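Local coordinates for SWD1-like protein (Myceliophthora thermophila, PDB 6E29) that probably serves as the WD-repeat scaffold subunit Swd1 (Cps50) of the COMPASS histone H3K4 methyltransferase, the chain here being its beta-propeller domain, at residues A288-Y291 with L296-W299; R237-F242 with N275-S280. One frame throughout, in Å; residues are numbered along the deposited sequence.

In the fold
The chain folds as a beta-propeller of seven four-stranded antiparallel sheets. Contact 1 lies within one blade and joins its second and third strands, 285-290 and 296-300. Contact 2 lies between blades: strand 239-243 of the preceding sheet packs on strand 274-279, the first strand of the blade that holds contact 1. Both are buried, but the centre of contact 2 is about 11 Å from the centre of the chain, that of contact 1 about 16 Å. Their chemistry differs accordingly. Backbone hydrogen bonds carry contact 1, while contact 2 rests on side-chain packing alone. The two meet where Ser289 pairs with Asn275 and His276 through the backbone.

Contact 1 (A288-Y291 with L296-W299); sequences ASTY and LYIW
Two backbone hydrogen bonds join Ala288 and Tyr297. Ala288 N donates to Tyr297 O over 2.9 Å, lying in the plane of that carbonyl. Tyr297 N returns a bond to Ala288 O, also 2.9 Å and straighter, with 170° at the hydrogen. The two residues form an antiparallel hydrogen-bonded pair. Leu296 CA adds a C-H...O contact to Ala288 O at 3.4 Å. The next pair, Ser289 with Leu296, is non-hydrogen-bonded, and here side chains take over. Leu296 CG is anti to its carbonyl carbon (chi1 -60°); CD1 continues the extended chain, and the methyl CD2 turns to Ser289, 3.6 Å from Ser289 CB. Ser289 OG is held by Gly318 O and His276 N, which links strand 285-290 to strand 274-279 of its own blade and to strand 317-322 of another sheet.

The other face carries Ala288, Tyr297 and Trp299. Ala288 CB meets the edge of the indole in its plane, 3.9 Å from Trp299 CZ3. Thr290 OG1 sits at the edge of the phenol ring, 3.4 Å from Tyr297 CE1, while hydrogen-bonding to Glu295 O. Trp274 packs edge-to-face with both Tyr297 and Trp299, which extends the aromatic cluster on this face. The segments run antiparallel at 146°. This is the beta hairpin formed by the second and third strands of a four-stranded propeller blade.

Contact 2 (R237-F242 with N275-S280); sequences RIIRTF and NHVAFS
Ile239 and Val277 make the close part of this contact. The methyl Ile239 CD1 reaches Val277 CG1 at 3.6 Å. Ile239 CG1 follows at 4.0 Å from the same Val277 CG1. The two side chains point toward each other's strand and run past one another in opposite senses. Ile239 CG1 is anti to the carbonyl carbon (chi1 -58°), and the extended chain beyond it carries CD1 to the valine.

The second pair is looser. Thr241 CG2 approaches the Phe279 ring obliquely, 4.0 Å from Phe279 CE1 and 4.1 Å from Phe279 CZ. The threonine turns its methyl to the ring. Its OG1 is engaged instead by Glu262 and by the backbone N of His263. On the other face of strand 239-243, partly exposed Arg240 takes no part in this packing and forms a salt bridge with Asp236.

The touching parts run 26° from parallel, yet the backbones stay apart: Ile239 CA is 8.2 Å from Val277 CA. This is side-chain packing between adjacent propeller blades. Leu231 of strand 229-234 touches Ile239, Val277 and Phe279. Strand 285-290, next to 274-279 in its sheet, adds Ala288 against Ile239 and Val277, and Val286 against Phe279.

Contact 1 (A288-Y291 with L296-W299)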
ATOM      1  N   ALA B 288      -2.246  11.472   7.423  1.00 20.87           N
ATOM      2  CA  ALA B 288      -2.710  10.237   8.044  1.00 17.90           C
ATOM      3  C   ALA B 288      -4.118  10.428   8.589  1.00 21.92           C
ATOM      4  O   ALA B 288      -4.440  11.492   9.134  1.00 22.34           O
ATOM      5  CB  ALA B 288      -1.791   9.823   9.200  1.00 26.83           C
ATOM      6  N   SER B 289      -4.887   9.354   8.577  1.00 22.55           N
ATOM      7  CA  SER B 289      -6.114   9.226   9.360  1.00 27.24           C
ATOM      8  C   SER B 289      -5.817   8.555  10.699  1.00 28.31           C
ATOM      9  O   SER B 289      -4.823   7.846  10.860  1.00 30.53           O
ATOM     10  CB  SER B 289      -7.149   8.394   8.614  1.00 26.56           C
ATOM     11  OG  SER B 289      -6.565   7.144   8.244  1.00 25.13           O
ATOM     12  N   THR B 290      -6.720   8.764  11.652  1.00 32.81           N
ATOM     13  CA  THR B 290      -6.495   8.465  13.064  1.00 29.51           C
ATOM     14  C   THR B 290      -7.483   7.415  13.526  1.00 33.13           C
ATOM     15  O   THR B 290      -8.695   7.582  13.331  1.00 34.19           O
ATOM     16  CB  THR B 290      -6.679   9.739  13.889  1.00 30.82           C
ATOM     17  OG1 THR B 290      -6.078  10.830  13.191  1.00 43.44           O
ATOM     18  CG2 THR B 290      -6.012   9.581  15.276  1.00 46.10           C
ATOM     19  N   TYR B 291      -6.966   6.327  14.112  0.52 30.58           N
ATOM     20  CA  TYR B 291      -7.816   5.309  14.715  0.52 30.35           C
ATOM     21  C   TYR B 291      -8.671   5.927  15.800  0.52 33.60           C
ATOM     22  O   TYR B 291      -8.180   6.716  16.610  0.52 37.66           O
ATOM     23  CB  TYR B 291      -6.977   4.181  15.343  0.52 34.10           C
ATOM     24  CG  TYR B 291      -6.666   3.060  14.379  0.52 46.17           C
ATOM     25  CD1 TYR B 291      -5.349   2.699  14.089  0.52 43.42           C
ATOM     26  CD2 TYR B 291      -7.691   2.380  13.732  0.52 54.45           C
ATOM     27  CE1 TYR B 291      -5.069   1.682  13.193  0.52 26.82           C
ATOM     28  CE2 TYR B 291      -7.423   1.368  12.840  0.52 38.67           C
ATOM     29  CZ  TYR B 291      -6.122   1.038  12.567  0.52 33.96           C
ATOM     30  OH  TYR B 291      -5.899   0.033  11.686  0.52 32.26           O
ATOM     31  N   LEU B 296      -7.943  14.187  10.438  1.00 29.72           N
ATOM     32  CA  LEU B 296      -6.814  13.864   9.577  1.00 25.13           C
ATOM     33  C   LEU B 296      -5.673  14.797   9.936  1.00 26.41           C
ATOM     34  O   LEU B 296      -5.900  15.981  10.208  1.00 29.63           O
ATOM     35  CB  LEU B 296      -7.160  14.046   8.089  1.00 26.74           C
ATOM     36  CG  LEU B 296      -8.308  13.224   7.505  1.00 29.44           C
ATOM     37  CD1 LEU B 296      -8.493  13.656   6.060  1.00 37.61           C
ATOM     38  CD2 LEU B 296      -7.984  11.708   7.538  1.00 26.15           C
ATOM     39  N   TYR B 297      -4.449  14.274   9.933  1.00 25.09           N
ATOM     40  CA  TYR B 297      -3.280  15.064  10.277  1.00 20.94           C
ATOM     41  C   TYR B 297      -2.438  15.199   9.026  1.00 23.86           C
ATOM     42  O   TYR B 297      -2.283  14.222   8.295  1.00 24.75           O
ATOM     43  CB  TYR B 297      -2.457  14.390  11.386  1.00 24.31           C
ATOM     44  CG  TYR B 297      -3.183  14.503  12.739  1.00 30.38           C
ATOM     45  CD1 TYR B 297      -4.303  13.720  13.012  1.00 28.69           C
ATOM     46  CD2 TYR B 297      -2.740  15.381  13.725  1.00 41.48           C
ATOM     47  CE1 TYR B 297      -4.972  13.821  14.230  1.00 29.57           C
ATOM     48  CE2 TYR B 297      -3.401  15.479  14.958  1.00 46.77           C
ATOM     49  CZ  TYR B 297      -4.520  14.696  15.189  1.00 47.12           C
ATOM     50  OH  TYR B 297      -5.190  14.775  16.394  1.00 42.34           O
ATOM     51  N   ILE B 298      -1.848  16.386   8.820  1.00 25.87           N
ATOM     52  CA  ILE B 298      -0.927  16.607   7.696  1.00 22.19           C
ATOM     53  C   ILE B 298       0.372  17.203   8.242  1.00 24.08           C
ATOM     54  O   ILE B 298       0.349  18.241   8.912  1.00 26.87           O
ATOM     55  CB  ILE B 298      -1.542  17.526   6.632  1.00 24.07           C
ATOM     56  CG1 ILE B 298      -2.910  16.966   6.169  1.00 21.90           C
ATOM     57  CG2 ILE B 298      -0.614  17.657   5.454  1.00 23.76           C
ATOM     58  CD1 ILE B 298      -3.619  17.919   5.130  1.00 27.55           C
ATOM     59  N   TRP B 299       1.489  16.522   7.996  1.00 23.28           N
ATOM     60  CA  TRP B 299       2.823  17.025   8.322  1.00 23.62           C
ATOM     61  C   TRP B 299       3.585  17.372   7.040  1.00 21.43           C
ATOM     62  O   TRP B 299       3.293  16.844   5.955  1.00 23.19           O
ATOM     63  CB  TRP B 299       3.628  15.989   9.095  1.00 27.31           C
ATOM     64  CG  TRP B 299       3.065  15.556  10.384  1.00 31.72           C
ATOM     65  CD1 TRP B 299       3.382  16.060  11.641  1.00 31.12           C
ATOM     66  CD2 TRP B 299       2.161  14.461  10.606  1.00 26.98           C
ATOM     67  NE1 TRP B 299       2.704  15.366  12.599  1.00 27.41           N
ATOM     68  CE2 TRP B 299       1.951  14.377  12.006  1.00 27.38           C
ATOM     69  CE3 TRP B 299       1.512  13.538   9.759  1.00 22.85           C
ATOM     70  CZ2 TRP B 299       1.089  13.430  12.582  1.00 30.41           C
ATOM     71  CZ3 TRP B 299       0.672  12.581  10.329  1.00 23.42           C
ATOM     72  CH2 TRP B 299       0.473  12.528  11.733  1.00 29.29           C
TER

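Contact 2 (R237-F242 with N275-S280)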
ATOM      1  N   ARG B 237       2.450   3.451  16.742  1.00 34.30           N
ATOM      2  CA  ARG B 237       1.958   4.817  16.879  1.00 36.93           C
ATOM      3  C   ARG B 237       2.882   5.830  16.230  1.00 39.45           C
ATOM      4  O   ARG B 237       2.758   7.032  16.470  1.00 32.43           O
ATOM      5  CB  ARG B 237       1.720   5.210  18.361  1.00 38.54           C
ATOM      6  CG  ARG B 237       0.657   4.358  19.057  1.00 37.66           C
ATOM      7  CD  ARG B 237       0.591   4.487  20.562  1.00 45.94           C
ATOM      8  NE  ARG B 237      -0.570   3.720  21.014  1.00 66.58           N
ATOM      9  CZ  ARG B 237      -0.611   2.384  21.100  1.00 70.62           C
ATOM     10  NH1 ARG B 237       0.448   1.636  20.769  1.00 70.93           N
ATOM     11  NH2 ARG B 237      -1.721   1.782  21.508  1.00 61.89           N
ATOM     12  N   ILE B 238       3.851   5.377  15.444  1.00 27.90           N
ATOM     13  CA  ILE B 238       4.832   6.271  14.863  1.00 27.67           C
ATOM     14  C   ILE B 238       4.830   6.081  13.362  1.00 23.32           C
ATOM     15  O   ILE B 238       4.925   4.951  12.886  1.00 33.05           O
ATOM     16  CB  ILE B 238       6.232   6.015  15.433  1.00 30.37           C
ATOM     17  CG1 ILE B 238       6.185   6.274  16.939  1.00 30.00           C
ATOM     18  CG2 ILE B 238       7.233   6.930  14.760  1.00 25.54           C
ATOM     19  CD1 ILE B 238       7.472   5.829  17.662  1.00 35.92           C
ATOM     20  N   ILE B 239       4.716   7.185  12.624  1.00 24.96           N
ATOM     21  CA  ILE B 239       4.860   7.195  11.174  1.00 23.80           C
ATOM     22  C   ILE B 239       6.298   7.582  10.862  1.00 28.22           C
ATOM     23  O   ILE B 239       6.895   8.417  11.564  1.00 24.25           O
ATOM     24  CB  ILE B 239       3.853   8.159  10.523  1.00 20.55           C
ATOM     25  CG1 ILE B 239       2.431   7.768  10.897  1.00 24.68           C
ATOM     26  CG2 ILE B 239       4.007   8.101   8.967  1.00 22.20           C
ATOM     27  CD1 ILE B 239       1.350   8.920  10.613  1.00 20.06           C
ATOM     28  N   ARG B 240       6.885   6.934   9.850  1.00 20.99           N
ATOM     29  CA  ARG B 240       8.300   7.148   9.557  1.00 23.62           C
ATOM     30  C   ARG B 240       8.502   7.301   8.070  1.00 24.62           C
ATOM     31  O   ARG B 240       7.849   6.600   7.289  1.00 23.29           O
ATOM     32  CB  ARG B 240       9.154   5.959   9.992  1.00 20.98           C
ATOM     33  CG  ARG B 240       9.093   5.791  11.550  1.00 28.50           C
ATOM     34  CD  ARG B 240       9.789   4.485  11.935  1.00 26.49           C
ATOM     35  NE  ARG B 240       9.843   4.238  13.381  1.00 28.53           N
ATOM     36  CZ  ARG B 240       8.919   3.592  14.079  1.00 31.06           C
ATOM     37  NH1 ARG B 240       7.811   3.112  13.494  1.00 25.17           N
ATOM     38  NH2 ARG B 240       9.104   3.424  15.393  1.00 34.02           N
ATOM     39  N   THR B 241       9.421   8.185   7.700  1.00 20.61           N
ATOM     40  CA  THR B 241       9.922   8.271   6.338  1.00 23.32           C
ATOM     41  C   THR B 241      11.390   7.885   6.336  1.00 31.69           C
ATOM     42  O   THR B 241      12.124   8.151   7.297  1.00 29.67           O
ATOM     43  CB  THR B 241       9.742   9.654   5.752  1.00 21.15           C
ATOM     44  OG1 THR B 241      10.299  10.643   6.644  1.00 27.38           O
ATOM     45  CG2 THR B 241       8.216   9.914   5.534  1.00 21.61           C
ATOM     46  N   PHE B 242      11.809   7.247   5.260  1.00 21.82           N
ATOM     47  CA  PHE B 242      13.194   6.825   5.107  1.00 21.44           C
ATOM     48  C   PHE B 242      13.705   7.208   3.738  1.00 27.71           C
ATOM     49  O   PHE B 242      12.940   7.271   2.768  1.00 35.48           O
ATOM     50  CB  PHE B 242      13.383   5.324   5.235  1.00 27.68           C
ATOM     51  CG  PHE B 242      12.964   4.769   6.532  1.00 25.29           C
ATOM     52  CD1 PHE B 242      13.904   4.437   7.509  1.00 24.06           C
ATOM     53  CD2 PHE B 242      11.610   4.531   6.761  1.00 30.85           C
ATOM     54  CE1 PHE B 242      13.468   3.929   8.731  1.00 32.38           C
ATOM     55  CE2 PHE B 242      11.183   4.042   7.943  1.00 30.07           C
ATOM     56  CZ  PHE B 242      12.131   3.717   8.944  1.00 29.19           C
ATOM     57  N   ASN B 275      -4.314   5.161  11.094  1.00 29.30           N
ATOM     58  CA  ASN B 275      -5.034   4.132  10.379  1.00 25.62           C
ATOM     59  C   ASN B 275      -4.401   3.909   8.997  1.00 37.05           C
ATOM     60  O   ASN B 275      -3.948   2.804   8.682  1.00 33.67           O
ATOM     61  CB  ASN B 275      -6.488   4.560  10.284  1.00 24.99           C
ATOM     62  CG  ASN B 275      -7.385   3.440  10.103  1.00 42.93           C
ATOM     63  OD1 ASN B 275      -6.965   2.374   9.659  1.00 61.27           O
ATOM     64  ND2 ASN B 275      -8.649   3.656  10.392  1.00 48.65           N
ATOM     65  N   HIS B 276      -4.337   4.962   8.179  1.00 26.76           N
ATOM     66  CA  HIS B 276      -3.701   4.912   6.876  0.51 24.60           C
ATOM     67  C   HIS B 276      -2.892   6.185   6.685  1.00 19.75           C
ATOM     68  O   HIS B 276      -3.145   7.201   7.331  1.00 22.53           O
ATOM     69  CB  HIS B 276      -4.765   4.714   5.768  0.51 26.04           C
ATOM     70  CG  HIS B 276      -5.242   3.301   5.676  0.51 20.36           C
ATOM     71  ND1 HIS B 276      -6.411   2.851   6.250  0.51 28.43           N
ATOM     72  CD2 HIS B 276      -4.627   2.205   5.169  0.51 20.85           C
ATOM     73  CE1 HIS B 276      -6.522   1.545   6.057  0.51 23.06           C
ATOM     74  NE2 HIS B 276      -5.447   1.126   5.417  0.51 26.68           N
ATOM     75  N   VAL B 277      -1.910   6.126   5.781  1.00 18.69           N
ATOM     76  CA  VAL B 277      -1.040   7.263   5.528  1.00 20.85           C
ATOM     77  C   VAL B 277      -0.861   7.397   4.027  1.00 27.03           C
ATOM     78  O   VAL B 277      -1.058   6.434   3.281  1.00 22.35           O
ATOM     79  CB  VAL B 277       0.340   7.105   6.172  1.00 21.77           C
ATOM     80  CG1 VAL B 277       0.128   7.065   7.751  1.00 19.67           C
ATOM     81  CG2 VAL B 277       1.036   5.779   5.655  1.00 20.51           C
ATOM     82  N   ALA B 278      -0.435   8.599   3.609  1.00 19.39           N
ATOM     83  CA  ALA B 278      -0.236   8.908   2.190  1.00 21.00           C
ATOM     84  C   ALA B 278       0.723  10.083   1.990  1.00 21.49           C
ATOM     85  O   ALA B 278       0.715  11.046   2.754  1.00 19.74           O
ATOM     86  CB  ALA B 278      -1.573   9.210   1.503  1.00 23.55           C
ATOM     87  N   PHE B 279       1.503  10.015   0.909  1.00 21.82           N
ATOM     88  CA  PHE B 279       2.344  11.095   0.432  1.00 16.80           C
ATOM     89  C   PHE B 279       1.547  11.972  -0.507  1.00 18.42           C
ATOM     90  O   PHE B 279       0.871  11.451  -1.402  1.00 23.05           O
ATOM     91  CB  PHE B 279       3.491  10.559  -0.424  1.00 17.48           C
ATOM     92  CG  PHE B 279       4.752  10.106   0.350  1.00 19.18           C
ATOM     93  CD1 PHE B 279       5.344  10.905   1.288  1.00 22.83           C
ATOM     94  CD2 PHE B 279       5.370   8.905  -0.014  1.00 24.41           C
ATOM     95  CE1 PHE B 279       6.535  10.514   1.953  1.00 19.37           C
ATOM     96  CE2 PHE B 279       6.562   8.462   0.649  1.00 23.51           C
ATOM     97  CZ  PHE B 279       7.153   9.292   1.624  1.00 26.82           C
ATOM     98  N   SER B 280       1.811  13.280  -0.459  1.00 21.74           N
ATOM     99  CA  SER B 280       1.235  14.183  -1.451  1.00 19.12           C
ATOM    100  C   SER B 280       1.983  14.029  -2.781  1.00 17.47           C
ATOM    101  O   SER B 280       3.006  13.337  -2.875  1.00 23.02           O
ATOM    102  CB  SER B 280       1.266  15.634  -0.957  1.00 21.96           C
ATOM    103  OG  SER B 280       2.609  16.143  -0.900  1.00 21.32           O
TER